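Local coordinates for protein VP2 (Primate bocaparvovirus 1, PDB 7L0Y) that self-assembles, with its size variants, into the 60-copy T=1 icosahedral capsid of human bocavirus 1, a shell about 26 nm across, at residues Thr41-Gly46 against Asp441-Ile446; Arg65-Pro70 against Tyr169-Asn174; Trp274-Gly279 against Gly375-Phe380. One frame throughout, in Å; residues are numbered along the deposited sequence.

Contact 1 (Thr41-Gly46 against Asp441-Ile446); sequences TTIQNG and DSYLNI
Gly46 and Tyr443 mark the nearest approach of the two backbones, with their CA atoms 8.2 Å apart, so Thr41-Gly46 and Asp441-Ile446 meet through side chains rather than through paired backbones. Ile43 does most of this. It lies alongside the Tyr443 ring, the two side chains running past each other in opposite directions, and its CD1 methyl comes obliquely to CE1 of Tyr443 at 3.5 Å. With CG1 lying beside the backbone N (chi1 -64°) and the chain extended beyond it, that same CD1 reaches over to the carbonyl O of Leu444 and is 4.2 Å from CG1 of Ile446. The Ile43 CG2 branch instead faces the phenol end, 4.0 Å from Tyr443 OH. Farther on, Gly46 CA sits 3.5 Å from Tyr443 OH, again obliquely to the ring. Met429 of strand 424-429 touches both Ile43 and Ile446, and His47 meets the tyrosine edge-to-face. Strand 30-42 pairs antiparallel with strand 446-462, matching the first two strands of the BIDG sheet in the parvovirus jelly roll; the contact therefore joins the end of strand B to what is probably the HI loop, whose Leu444 packs on Tyr124 of a neighbouring subunit.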
ATOM      1  N   THR A  41     -39.122 -47.253 -84.511  1.00 24.10           N
ATOM      2  CA  THR A  41     -38.093 -48.242 -84.789  1.00 24.10           C
ATOM      3  C   THR A  41     -38.698 -49.631 -84.687  1.00 24.10           C
ATOM      4  O   THR A  41     -39.529 -49.895 -83.818  1.00 24.10           O
ATOM      5  CB  THR A  41     -36.889 -48.080 -83.845  1.00 25.49           C
ATOM      6  OG1 THR A  41     -35.843 -48.975 -84.233  1.00 25.49           O
ATOM      7  CG2 THR A  41     -37.255 -48.343 -82.404  1.00 25.49           C
ATOM      8  N   THR A  42     -38.288 -50.509 -85.588  1.00 27.39           N
ATOM      9  CA  THR A  42     -38.814 -51.857 -85.691  1.00 27.39           C
ATOM     10  C   THR A  42     -37.662 -52.849 -85.666  1.00 27.39           C
ATOM     11  O   THR A  42     -36.495 -52.482 -85.785  1.00 27.39           O
ATOM     12  CB  THR A  42     -39.640 -52.032 -86.971  1.00 30.54           C
ATOM     13  OG1 THR A  42     -38.817 -51.778 -88.114  1.00 30.54           O
ATOM     14  CG2 THR A  42     -40.797 -51.062 -86.986  1.00 30.54           C
ATOM     15  N   ILE A  43     -38.012 -54.121 -85.490  1.00 29.83           N
ATOM     16  CA  ILE A  43     -37.020 -55.185 -85.481  1.00 29.83           C
ATOM     17  C   ILE A  43     -36.371 -55.295 -86.854  1.00 29.83           C
ATOM     18  O   ILE A  43     -37.039 -55.187 -87.890  1.00 29.83           O
ATOM     19  CB  ILE A  43     -37.681 -56.504 -85.049  1.00 30.90           C
ATOM     20  CG1 ILE A  43     -38.169 -56.383 -83.607  1.00 30.90           C
ATOM     21  CG2 ILE A  43     -36.720 -57.670 -85.183  1.00 30.90           C
ATOM     22  CD1 ILE A  43     -39.097 -57.477 -83.179  1.00 30.90           C
ATOM     23  N   GLN A  44     -35.058 -55.505 -86.867  1.00 27.53           N
ATOM     24  CA  GLN A  44     -34.284 -55.598 -88.092  1.00 27.53           C
ATOM     25  C   GLN A  44     -33.620 -56.963 -88.185  1.00 27.53           C
ATOM     26  O   GLN A  44     -33.115 -57.482 -87.188  1.00 27.53           O
ATOM     27  CB  GLN A  44     -33.218 -54.508 -88.155  1.00 26.01           C
ATOM     28  CG  GLN A  44     -33.734 -53.096 -88.083  1.00 26.01           C
ATOM     29  CD  GLN A  44     -34.773 -52.787 -89.135  1.00 26.01           C
ATOM     30  OE1 GLN A  44     -35.941 -52.598 -88.822  1.00 26.01           O
ATOM     31  NE2 GLN A  44     -34.368 -52.790 -90.391  1.00 26.01           N
ATOM     32  N   ASN A  45     -33.630 -57.541 -89.387  1.00 31.15           N
ATOM     33  CA  ASN A  45     -32.988 -58.827 -89.682  1.00 31.15           C
ATOM     34  C   ASN A  45     -33.500 -59.975 -88.829  1.00 31.15           C
ATOM     35  O   ASN A  45     -32.824 -60.995 -88.706  1.00 31.15           O
ATOM     36  CB  ASN A  45     -31.470 -58.774 -89.523  1.00 29.57           C
ATOM     37  CG  ASN A  45     -30.774 -58.238 -90.721  1.00 29.57           C
ATOM     38  OD1 ASN A  45     -31.357 -58.104 -91.791  1.00 29.57           O
ATOM     39  ND2 ASN A  45     -29.483 -58.029 -90.586  1.00 29.57           N
ATOM     40  N   GLY A  46     -34.690 -59.858 -88.261  1.00 30.12           N
ATOM     41  CA  GLY A  46     -35.087 -60.858 -87.287  1.00 30.12           C
ATOM     42  C   GLY A  46     -34.055 -61.074 -86.204  1.00 30.12           C
ATOM     43  O   GLY A  46     -33.756 -62.222 -85.855  1.00 30.12           O
ATOM     44  N   ASP A 441     -35.111 -69.966 -83.396  1.00 49.28           N
ATOM     45  CA  ASP A 441     -35.372 -68.791 -82.579  1.00 49.28           C
ATOM     46  C   ASP A 441     -36.661 -68.105 -82.998  1.00 49.28           C
ATOM     47  O   ASP A 441     -36.838 -67.737 -84.162  1.00 49.28           O
ATOM     48  CB  ASP A 441     -34.218 -67.800 -82.680  1.00 53.45           C
ATOM     49  CG  ASP A 441     -34.499 -66.517 -81.926  1.00 53.45           C
ATOM     50  OD1 ASP A 441     -34.553 -66.555 -80.677  1.00 53.45           O
ATOM     51  OD2 ASP A 441     -34.689 -65.473 -82.584  1.00 53.45           O
ATOM     52  N   SER A 442     -37.554 -67.924 -82.038  1.00 43.69           N
ATOM     53  CA  SER A 442     -38.749 -67.129 -82.237  1.00 43.69           C
ATOM     54  C   SER A 442     -38.741 -66.007 -81.216  1.00 43.69           C
ATOM     55  O   SER A 442     -38.268 -66.182 -80.092  1.00 43.69           O
ATOM     56  CB  SER A 442     -40.016 -67.977 -82.115  1.00 44.64           C
ATOM     57  OG  SER A 442     -40.117 -68.558 -80.829  1.00 44.64           O
ATOM     58  N   TYR A 443     -39.240 -64.850 -81.620  1.00 35.40           N
ATOM     59  CA  TYR A 443     -39.219 -63.687 -80.759  1.00 35.40           C
ATOM     60  C   TYR A 443     -40.586 -63.033 -80.748  1.00 35.40           C
ATOM     61  O   TYR A 443     -41.441 -63.302 -81.591  1.00 35.40           O
ATOM     62  CB  TYR A 443     -38.150 -62.679 -81.189  1.00 34.54           C
ATOM     63  CG  TYR A 443     -38.252 -62.242 -82.625  1.00 34.54           C
ATOM     64  CD1 TYR A 443     -39.112 -61.225 -83.003  1.00 34.54           C
ATOM     65  CD2 TYR A 443     -37.456 -62.825 -83.602  1.00 34.54           C
ATOM     66  CE1 TYR A 443     -39.204 -60.825 -84.310  1.00 34.54           C
ATOM     67  CE2 TYR A 443     -37.535 -62.421 -84.916  1.00 34.54           C
ATOM     68  CZ  TYR A 443     -38.408 -61.422 -85.264  1.00 34.54           C
ATOM     69  OH  TYR A 443     -38.489 -61.023 -86.578  1.00 34.54           O
ATOM     70  N   LEU A 444     -40.769 -62.161 -79.772  1.00 34.16           N
ATOM     71  CA  LEU A 444     -41.986 -61.380 -79.684  1.00 34.16           C
ATOM     72  C   LEU A 444     -41.896 -60.197 -80.633  1.00 34.16           C
ATOM     73  O   LEU A 444     -40.894 -59.485 -80.664  1.00 34.16           O
ATOM     74  CB  LEU A 444     -42.179 -60.901 -78.253  1.00 33.21           C
ATOM     75  CG  LEU A 444     -43.506 -60.260 -77.911  1.00 33.21           C
ATOM     76  CD1 LEU A 444     -44.566 -61.318 -78.048  1.00 33.21           C
ATOM     77  CD2 LEU A 444     -43.462 -59.724 -76.505  1.00 33.21           C
ATOM     78  N   ASN A 445     -42.955 -59.972 -81.397  1.00 32.03           N
ATOM     79  CA  ASN A 445     -42.954 -58.932 -82.418  1.00 32.03           C
ATOM     80  C   ASN A 445     -43.388 -57.622 -81.779  1.00 32.03           C
ATOM     81  O   ASN A 445     -44.545 -57.464 -81.386  1.00 32.03           O
ATOM     82  CB  ASN A 445     -43.873 -59.315 -83.571  1.00 32.71           C
ATOM     83  CG  ASN A 445     -43.772 -58.366 -84.734  1.00 32.71           C
ATOM     84  OD1 ASN A 445     -42.732 -57.757 -84.966  1.00 32.71           O
ATOM     85  ND2 ASN A 445     -44.855 -58.238 -85.480  1.00 32.71           N
ATOM     86  N   ILE A 446     -42.459 -56.674 -81.695  1.00 28.78           N
ATOM     87  CA  ILE A 446     -42.659 -55.419 -80.989  1.00 28.78           C
ATOM     88  C   ILE A 446     -42.062 -54.297 -81.819  1.00 28.78           C
ATOM     89  O   ILE A 446     -41.231 -54.521 -82.700  1.00 28.78           O
ATOM     90  CB  ILE A 446     -42.018 -55.432 -79.586  1.00 28.27           C
ATOM     91  CG1 ILE A 446     -40.524 -55.716 -79.697  1.00 28.27           C
ATOM     92  CG2 ILE A 446     -42.686 -56.450 -78.693  1.00 28.27           C
ATOM     93  CD1 ILE A 446     -39.775 -55.551 -78.415  1.00 28.27           C
TER

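Contact 2 (Arg65-Pro70 against Tyr169-Asn174); sequences RCVTTP and YIPIEN
Val67 covers one face of the Tyr169 ring: its CG1 methyl stands 3.4 Å from the ring centroid, 20° off the normal, a CH-pi contact displaced toward the rim. Thr69 CG2 comes to the same ring obliquely, and the hydroxyl of Tyr169 is hydrogen-bonded beyond both segments, to the backbone N of Phe200. A second flat group, the Arg65 guanidinium, has Asn174 OD1 at its edge and near its plane, 4.1 Å from NH1; the amide is turned 58° from it and is poorly ordered. Extended from CG to NE, Arg65 lays its CD against Ile172 CG2 at 3.5 Å and carries NH2 to a weak hydrogen bond with Tyr487 O of a neighbouring subunit. Between these two ends, Pro171 sets its CD close to Arg65 O. The backbones are joined by a reciprocal pair of hydrogen bonds, Val67 N to Tyr169 O (3.0 Å) and Tyr169 N to Val67 O (3.1 Å). Val67 and Tyr169 thus form an antiparallel hydrogen-bonded pair, with both side chains on one face, where strand 161-169 gives way to a loop: an antiparallel ladder that probably ties the BC region to the EF loop of the parvovirus jelly roll.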
ATOM      1  N   ARG A  65     -20.075 -56.493-100.417  1.00 47.72           N
ATOM      2  CA  ARG A  65     -20.265 -57.413 -99.315  1.00 47.72           C
ATOM      3  C   ARG A  65     -20.640 -56.576 -98.110  1.00 47.72           C
ATOM      4  O   ARG A  65     -19.893 -55.676 -97.724  1.00 47.72           O
ATOM      5  CB  ARG A  65     -19.004 -58.212 -99.027  1.00 50.58           C
ATOM      6  CG  ARG A  65     -19.197 -59.342 -98.060  1.00 50.58           C
ATOM      7  CD  ARG A  65     -17.855 -59.913 -97.739  1.00 50.58           C
ATOM      8  NE  ARG A  65     -17.929 -61.081 -96.880  1.00 50.58           N
ATOM      9  CZ  ARG A  65     -17.904 -62.317 -97.340  1.00 50.58           C
ATOM     10  NH1 ARG A  65     -17.760 -62.506 -98.639  1.00 50.58           N
ATOM     11  NH2 ARG A  65     -17.979 -63.346 -96.508  1.00 50.58           N
ATOM     12  N   CYS A  66     -21.797 -56.848 -97.535  1.00 38.99           N
ATOM     13  CA  CYS A  66     -22.248 -56.066 -96.403  1.00 38.99           C
ATOM     14  C   CYS A  66     -22.686 -57.002 -95.301  1.00 38.99           C
ATOM     15  O   CYS A  66     -23.196 -58.090 -95.552  1.00 38.99           O
ATOM     16  CB  CYS A  66     -23.405 -55.140 -96.765  1.00 44.84           C
ATOM     17  SG  CYS A  66     -24.816 -55.998 -97.489  1.00 44.84           S
ATOM     18  N   VAL A  67     -22.479 -56.562 -94.077  1.00 32.27           N
ATOM     19  CA  VAL A  67     -23.080 -57.178 -92.912  1.00 32.27           C
ATOM     20  C   VAL A  67     -24.155 -56.244 -92.388  1.00 32.27           C
ATOM     21  O   VAL A  67     -23.897 -55.068 -92.113  1.00 32.27           O
ATOM     22  CB  VAL A  67     -22.022 -57.523 -91.858  1.00 31.81           C
ATOM     23  CG1 VAL A  67     -21.017 -56.472 -91.841  1.00 31.81           C
ATOM     24  CG2 VAL A  67     -22.659 -57.615 -90.483  1.00 31.81           C
ATOM     25  N   THR A  68     -25.366 -56.765 -92.288  1.00 27.02           N
ATOM     26  CA  THR A  68     -26.505 -56.035 -91.769  1.00 27.02           C
ATOM     27  C   THR A  68     -26.748 -56.441 -90.326  1.00 27.02           C
ATOM     28  O   THR A  68     -26.519 -57.587 -89.942  1.00 27.02           O
ATOM     29  CB  THR A  68     -27.750 -56.292 -92.617  1.00 29.75           C
ATOM     30  OG1 THR A  68     -27.987 -57.699 -92.696  1.00 29.75           O
ATOM     31  CG2 THR A  68     -27.564 -55.745 -94.008  1.00 29.75           C
ATOM     32  N   THR A  69     -27.201 -55.497 -89.535  1.00 22.85           N
ATOM     33  CA  THR A  69     -27.280 -55.691 -88.100  1.00 22.85           C
ATOM     34  C   THR A  69     -28.731 -55.603 -87.655  1.00 22.85           C
ATOM     35  O   THR A  69     -29.583 -55.105 -88.397  1.00 22.85           O
ATOM     36  CB  THR A  69     -26.444 -54.641 -87.370  1.00 21.61           C
ATOM     37  OG1 THR A  69     -27.058 -53.364 -87.526  1.00 21.61           O
ATOM     38  CG2 THR A  69     -25.057 -54.570 -87.968  1.00 21.61           C
ATOM     39  N   PRO A  70     -29.061 -56.115 -86.471  1.00 21.23           N
ATOM     40  CA  PRO A  70     -30.392 -55.867 -85.906  1.00 21.23           C
ATOM     41  C   PRO A  70     -30.637 -54.421 -85.516  1.00 21.23           C
ATOM     42  O   PRO A  70     -31.778 -54.071 -85.211  1.00 21.23           O
ATOM     43  CB  PRO A  70     -30.421 -56.791 -84.686  1.00 20.73           C
ATOM     44  CG  PRO A  70     -29.002 -56.971 -84.331  1.00 20.73           C
ATOM     45  CD  PRO A  70     -28.258 -56.996 -85.612  1.00 20.73           C
ATOM     46  N   TYR A 169     -22.696 -52.258 -92.631  1.00 30.10           N
ATOM     47  CA  TYR A 169     -21.388 -51.766 -93.006  1.00 30.10           C
ATOM     48  C   TYR A 169     -20.724 -52.776 -93.914  1.00 30.10           C
ATOM     49  O   TYR A 169     -21.089 -53.950 -93.949  1.00 30.10           O
ATOM     50  CB  TYR A 169     -20.526 -51.475 -91.774  1.00 25.55           C
ATOM     51  CG  TYR A 169     -20.275 -52.670 -90.895  1.00 25.55           C
ATOM     52  CD1 TYR A 169     -19.176 -53.480 -91.096  1.00 25.55           C
ATOM     53  CD2 TYR A 169     -21.138 -52.983 -89.860  1.00 25.55           C
ATOM     54  CE1 TYR A 169     -18.943 -54.556 -90.299  1.00 25.55           C
ATOM     55  CE2 TYR A 169     -20.915 -54.061 -89.060  1.00 25.55           C
ATOM     56  CZ  TYR A 169     -19.819 -54.848 -89.280  1.00 25.55           C
ATOM     57  OH  TYR A 169     -19.592 -55.940 -88.486  1.00 25.55           O
ATOM     58  N   ILE A 170     -19.740 -52.291 -94.659  1.00 34.51           N
ATOM     59  CA  ILE A 170     -18.992 -53.097 -95.614  1.00 34.51           C
ATOM     60  C   ILE A 170     -17.753 -53.619 -94.896  1.00 34.51           C
ATOM     61  O   ILE A 170     -16.876 -52.817 -94.539  1.00 34.51           O
ATOM     62  CB  ILE A 170     -18.627 -52.278 -96.855  1.00 36.90           C
ATOM     63  CG1 ILE A 170     -19.904 -51.844 -97.573  1.00 36.90           C
ATOM     64  CG2 ILE A 170     -17.748 -53.074 -97.780  1.00 36.90           C
ATOM     65  CD1 ILE A 170     -19.695 -50.776 -98.607  1.00 36.90           C
ATOM     66  N   PRO A 171     -17.667 -54.915 -94.604  1.00 40.62           N
ATOM     67  CA  PRO A 171     -16.496 -55.419 -93.878  1.00 40.62           C
ATOM     68  C   PRO A 171     -15.239 -55.498 -94.722  1.00 40.62           C
ATOM     69  O   PRO A 171     -14.131 -55.404 -94.187  1.00 40.62           O
ATOM     70  CB  PRO A 171     -16.964 -56.798 -93.409  1.00 37.72           C
ATOM     71  CG  PRO A 171     -17.943 -57.214 -94.434  1.00 37.72           C
ATOM     72  CD  PRO A 171     -18.624 -55.985 -94.921  1.00 37.72           C
ATOM     73  N   ILE A 172     -15.370 -55.683 -96.030  1.00 47.31           N
ATOM     74  CA  ILE A 172     -14.214 -55.887 -96.886  1.00 47.31           C
ATOM     75  C   ILE A 172     -14.564 -55.371 -98.267  1.00 47.31           C
ATOM     76  O   ILE A 172     -15.737 -55.280 -98.631  1.00 47.31           O
ATOM     77  CB  ILE A 172     -13.810 -57.377 -96.939  1.00 47.54           C
ATOM     78  CG1 ILE A 172     -12.437 -57.554 -97.574  1.00 47.54           C
ATOM     79  CG2 ILE A 172     -14.809 -58.153 -97.746  1.00 47.54           C
ATOM     80  CD1 ILE A 172     -11.886 -58.930 -97.410  1.00 47.54           C
ATOM     81  N   GLU A 173     -13.544 -55.033 -99.042  1.00 57.07           N
ATOM     82  CA  GLU A 173     -13.766 -54.700-100.441  1.00 57.07           C
ATOM     83  C   GLU A 173     -13.916 -56.005-101.205  1.00 57.07           C
ATOM     84  O   GLU A 173     -12.979 -56.805-101.274  1.00 57.07           O
ATOM     85  CB  GLU A 173     -12.608 -53.859-100.966  1.00 60.91           C
ATOM     86  CG  GLU A 173     -12.835 -53.255-102.333  1.00 60.91           C
ATOM     87  CD  GLU A 173     -11.708 -52.324-102.738  1.00 60.91           C
ATOM     88  OE1 GLU A 173     -10.725 -52.221-101.977  1.00 60.91           O
ATOM     89  OE2 GLU A 173     -11.804 -51.687-103.809  1.00 60.91           O
ATOM     90  N   ASN A 174     -15.094 -56.221-101.786  1.00 64.51           N
ATOM     91  CA  ASN A 174     -15.490 -57.575-102.157  1.00 64.51           C
ATOM     92  C   ASN A 174     -14.769 -58.041-103.410  1.00 64.51           C
ATOM     93  O   ASN A 174     -14.460 -59.228-103.549  1.00 64.51           O
ATOM     94  CB  ASN A 174     -17.002 -57.643-102.355  1.00 63.88           C
ATOM     95  CG  ASN A 174     -17.520 -59.065-102.407  1.00 63.88           C
ATOM     96  OD1 ASN A 174     -16.981 -59.958-101.758  1.00 63.88           O
ATOM     97  ND2 ASN A 174     -18.568 -59.281-103.189  1.00 63.88           N
TER

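Contact 3 (Trp274-Gly279 against Gly375-Phe380); sequences WMTGPG and GDIWMF
Ile377 overlaps the backbone of Thr276 and Gly277, crossing the Thr276 side chain at about a right angle so that its CD1 methyl meets Thr276 CB at 3.5 Å. CG1 is anti to the backbone N of Ile377 (chi1 173°), which carries CD1 along the opposing chain, while the CG2 branch drops onto the carbonyl O of Gly277 at 3.4 Å. The threonine hydroxyl is hydrogen-bonded to Leu362 O, while Leu325 and Leu363 touch both Thr276 and Ile377, extending the apolar surroundings. Met275 runs past Ile377 in the opposite direction, its SD 4.1 Å from CD1 of Ile377. Bent at both chi2 and chi3, it also folds against Phe380, where Met275 CG lies 3.8 Å from CD2 of the ring in an oblique approach, with Met275 CE near the neighbouring CE2.

The same Ile377 also pairs through its backbone. Gly279 N donates to Ile377 O at 2.9 Å in a nearly straight bond (174° at the hydrogen), and Ile377 N returns a more bent one to Gly279 O (3.0 Å, 141°). This antiparallel hydrogen-bonded pair belongs to a short two-stranded ladder, 279-280 with 376-377, within the long insertion between strands 215-232 and 424-429 that probably corresponds to the GH loop of parvovirus capsid proteins.

Pro278 continues the packing beside the ladder, its CG 4.1 Å from Met379 CA. Trp378, which follows Ile377, points away from segment Trp274-Gly279 and meets Trp378 of two neighbouring subunits edge-to-face, as expected round a threefold axis. Asp376 forms a salt bridge with Lys365 of one of those neighbours, and Phe380 O accepts a hydrogen bond from Thr407 OG1 of the other.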
ATOM      1  N   TRP A 274      -1.922 -15.322-107.765  1.00 41.15           N
ATOM      2  CA  TRP A 274      -2.883 -16.268-107.232  1.00 41.15           C
ATOM      3  C   TRP A 274      -3.445 -17.142-108.338  1.00 41.15           C
ATOM      4  O   TRP A 274      -3.773 -16.663-109.423  1.00 41.15           O
ATOM      5  CB  TRP A 274      -3.984 -15.524-106.481  1.00 37.71           C
ATOM      6  CG  TRP A 274      -3.374 -14.759-105.369  1.00 37.71           C
ATOM      7  CD1 TRP A 274      -3.167 -13.419-105.312  1.00 37.71           C
ATOM      8  CD2 TRP A 274      -2.751 -15.308-104.210  1.00 37.71           C
ATOM      9  NE1 TRP A 274      -2.513 -13.088-104.158  1.00 37.71           N
ATOM     10  CE2 TRP A 274      -2.241 -14.235-103.464  1.00 37.71           C
ATOM     11  CE3 TRP A 274      -2.608 -16.601-103.714  1.00 37.71           C
ATOM     12  CZ2 TRP A 274      -1.598 -14.416-102.250  1.00 37.71           C
ATOM     13  CZ3 TRP A 274      -1.971 -16.779-102.518  1.00 37.71           C
ATOM     14  CH2 TRP A 274      -1.472 -15.696-101.796  1.00 37.71           C
ATOM     15  N   MET A 275      -3.547 -18.432-108.048  1.00 39.32           N
ATOM     16  CA  MET A 275      -3.792 -19.470-109.032  1.00 39.32           C
ATOM     17  C   MET A 275      -5.193 -20.040-108.874  1.00 39.32           C
ATOM     18  O   MET A 275      -5.774 -20.017-107.789  1.00 39.32           O
ATOM     19  CB  MET A 275      -2.731 -20.580-108.895  1.00 42.53           C
ATOM     20  CG  MET A 275      -2.964 -21.821-109.734  1.00 42.53           C
ATOM     21  SD  MET A 275      -3.024 -21.534-111.497  1.00 42.53           S
ATOM     22  CE  MET A 275      -1.300 -21.335-111.859  1.00 42.53           C
ATOM     23  N   THR A 276      -5.743 -20.514-109.987  1.00 39.86           N
ATOM     24  CA  THR A 276      -6.984 -21.271-109.964  1.00 39.86           C
ATOM     25  C   THR A 276      -6.883 -22.426-108.975  1.00 39.86           C
ATOM     26  O   THR A 276      -5.864 -23.108-108.901  1.00 39.86           O
ATOM     27  CB  THR A 276      -7.278 -21.807-111.364  1.00 43.49           C
ATOM     28  OG1 THR A 276      -7.428 -20.716-112.270  1.00 43.49           O
ATOM     29  CG2 THR A 276      -8.531 -22.611-111.373  1.00 43.49           C
ATOM     30  N   GLY A 277      -7.940 -22.639-108.205  1.00 37.47           N
ATOM     31  CA  GLY A 277      -7.974 -23.732-107.263  1.00 37.47           C
ATOM     32  C   GLY A 277      -8.017 -25.086-107.941  1.00 37.47           C
ATOM     33  O   GLY A 277      -8.130 -25.194-109.163  1.00 37.47           O
ATOM     34  N   PRO A 278      -7.939 -26.152-107.152  1.00 36.95           N
ATOM     35  CA  PRO A 278      -7.808 -27.488-107.737  1.00 36.95           C
ATOM     36  C   PRO A 278      -9.118 -27.977-108.334  1.00 36.95           C
ATOM     37  O   PRO A 278     -10.208 -27.596-107.906  1.00 36.95           O
ATOM     38  CB  PRO A 278      -7.394 -28.350-106.544  1.00 34.56           C
ATOM     39  CG  PRO A 278      -6.903 -27.391-105.531  1.00 34.56           C
ATOM     40  CD  PRO A 278      -7.729 -26.174-105.702  1.00 34.56           C
ATOM     41  N   GLY A 279      -8.999 -28.832-109.334  1.00 40.01           N
ATOM     42  CA  GLY A 279     -10.150 -29.508-109.874  1.00 40.01           C
ATOM     43  C   GLY A 279      -9.766 -30.378-111.040  1.00 40.01           C
ATOM     44  O   GLY A 279      -8.722 -30.172-111.660  1.00 40.01           O
ATOM     45  N   GLY A 375      -7.343 -29.029-118.383  1.00 50.34           N
ATOM     46  CA  GLY A 375      -8.341 -29.954-117.869  1.00 50.34           C
ATOM     47  C   GLY A 375      -8.145 -30.283-116.402  1.00 50.34           C
ATOM     48  O   GLY A 375      -9.032 -30.055-115.578  1.00 50.34           O
ATOM     49  N   ASP A 376      -6.979 -30.813-116.055  1.00 44.26           N
ATOM     50  CA  ASP A 376      -6.683 -31.211-114.687  1.00 44.26           C
ATOM     51  C   ASP A 376      -5.752 -30.194-114.063  1.00 44.26           C
ATOM     52  O   ASP A 376      -4.576 -30.118-114.421  1.00 44.26           O
ATOM     53  CB  ASP A 376      -6.043 -32.595-114.627  1.00 51.11           C
ATOM     54  CG  ASP A 376      -7.017 -33.693-114.936  1.00 51.11           C
ATOM     55  OD1 ASP A 376      -8.235 -33.434-114.901  1.00 51.11           O
ATOM     56  OD2 ASP A 376      -6.563 -34.820-115.214  1.00 51.11           O
ATOM     57  N   ILE A 377      -6.278 -29.420-113.135  1.00 37.13           N
ATOM     58  CA  ILE A 377      -5.468 -28.543-112.314  1.00 37.13           C
ATOM     59  C   ILE A 377      -5.358 -29.184-110.945  1.00 37.13           C
ATOM     60  O   ILE A 377      -6.361 -29.427-110.268  1.00 37.13           O
ATOM     61  CB  ILE A 377      -6.032 -27.119-112.249  1.00 37.39           C
ATOM     62  CG1 ILE A 377      -5.239 -26.304-111.237  1.00 37.39           C
ATOM     63  CG2 ILE A 377      -7.492 -27.118-111.948  1.00 37.39           C
ATOM     64  CD1 ILE A 377      -5.457 -24.853-111.359  1.00 37.39           C
ATOM     65  N   TRP A 378      -4.137 -29.486-110.555  1.00 32.73           N
ATOM     66  CA  TRP A 378      -3.883 -30.143-109.299  1.00 32.73           C
ATOM     67  C   TRP A 378      -3.657 -29.102-108.217  1.00 32.73           C
ATOM     68  O   TRP A 378      -3.673 -27.899-108.458  1.00 32.73           O
ATOM     69  CB  TRP A 378      -2.694 -31.076-109.453  1.00 31.68           C
ATOM     70  CG  TRP A 378      -2.982 -32.166-110.392  1.00 31.68           C
ATOM     71  CD1 TRP A 378      -2.806 -32.148-111.735  1.00 31.68           C
ATOM     72  CD2 TRP A 378      -3.494 -33.456-110.069  1.00 31.68           C
ATOM     73  NE1 TRP A 378      -3.189 -33.341-112.277  1.00 31.68           N
ATOM     74  CE2 TRP A 378      -3.612 -34.167-111.271  1.00 31.68           C
ATOM     75  CE3 TRP A 378      -3.862 -34.080-108.877  1.00 31.68           C
ATOM     76  CZ2 TRP A 378      -4.079 -35.469-111.319  1.00 31.68           C
ATOM     77  CZ3 TRP A 378      -4.326 -35.364-108.928  1.00 31.68           C
ATOM     78  CH2 TRP A 378      -4.431 -36.050-110.138  1.00 31.68           C
ATOM     79  N   MET A 379      -3.456 -29.573-107.003  1.00 31.78           N
ATOM     80  CA  MET A 379      -3.076 -28.680-105.927  1.00 31.78           C
ATOM     81  C   MET A 379      -1.745 -28.033-106.286  1.00 31.78           C
ATOM     82  O   MET A 379      -0.851 -28.683-106.822  1.00 31.78           O
ATOM     83  CB  MET A 379      -3.016 -29.480-104.630  1.00 34.84           C
ATOM     84  CG  MET A 379      -2.802 -28.751-103.355  1.00 34.84           C
ATOM     85  SD  MET A 379      -3.154 -29.913-102.021  1.00 34.84           S
ATOM     86  CE  MET A 379      -2.624 -28.998-100.591  1.00 34.84           C
ATOM     87  N   PHE A 380      -1.658 -26.729-106.090  1.00 33.09           N
ATOM     88  CA  PHE A 380      -0.547 -25.919-106.553  1.00 33.09           C
ATOM     89  C   PHE A 380      -0.395 -24.784-105.558  1.00 33.09           C
ATOM     90  O   PHE A 380      -1.372 -24.387-104.920  1.00 33.09           O
ATOM     91  CB  PHE A 380      -0.830 -25.389-107.966  1.00 34.82           C
ATOM     92  CG  PHE A 380       0.328 -24.716-108.620  1.00 34.82           C
ATOM     93  CD1 PHE A 380       1.341 -25.464-109.193  1.00 34.82           C
ATOM     94  CD2 PHE A 380       0.394 -23.343-108.702  1.00 34.82           C
ATOM     95  CE1 PHE A 380       2.402 -24.854-109.800  1.00 34.82           C
ATOM     96  CE2 PHE A 380       1.454 -22.732-109.312  1.00 34.82           C
ATOM     97  CZ  PHE A 380       2.461 -23.489-109.865  1.00 34.82           C
TER

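How the contacts relate
Contacts 1 and 2 are neighbours, their centres 20 Å apart, and they touch directly: Asn45 ND2 lies 2.6 Å from Thr68 OG1, probably a hydrogen bond, while Gln44 CB packs near the backbone of Thr69 and Pro70. Contact 3 is remote from both. Its nearest atoms are about 18 Å from contact 2 and about 39 Å from contact 1, and it lies on the opposite side of the chain's centre from contact 1. In sequence, contacts 2 and 3 follow one another between the two segments of contact 1. The assembly links them differently: one neighbouring subunit packs against contacts 1 and 2, whereas another touches contacts 2 and 3.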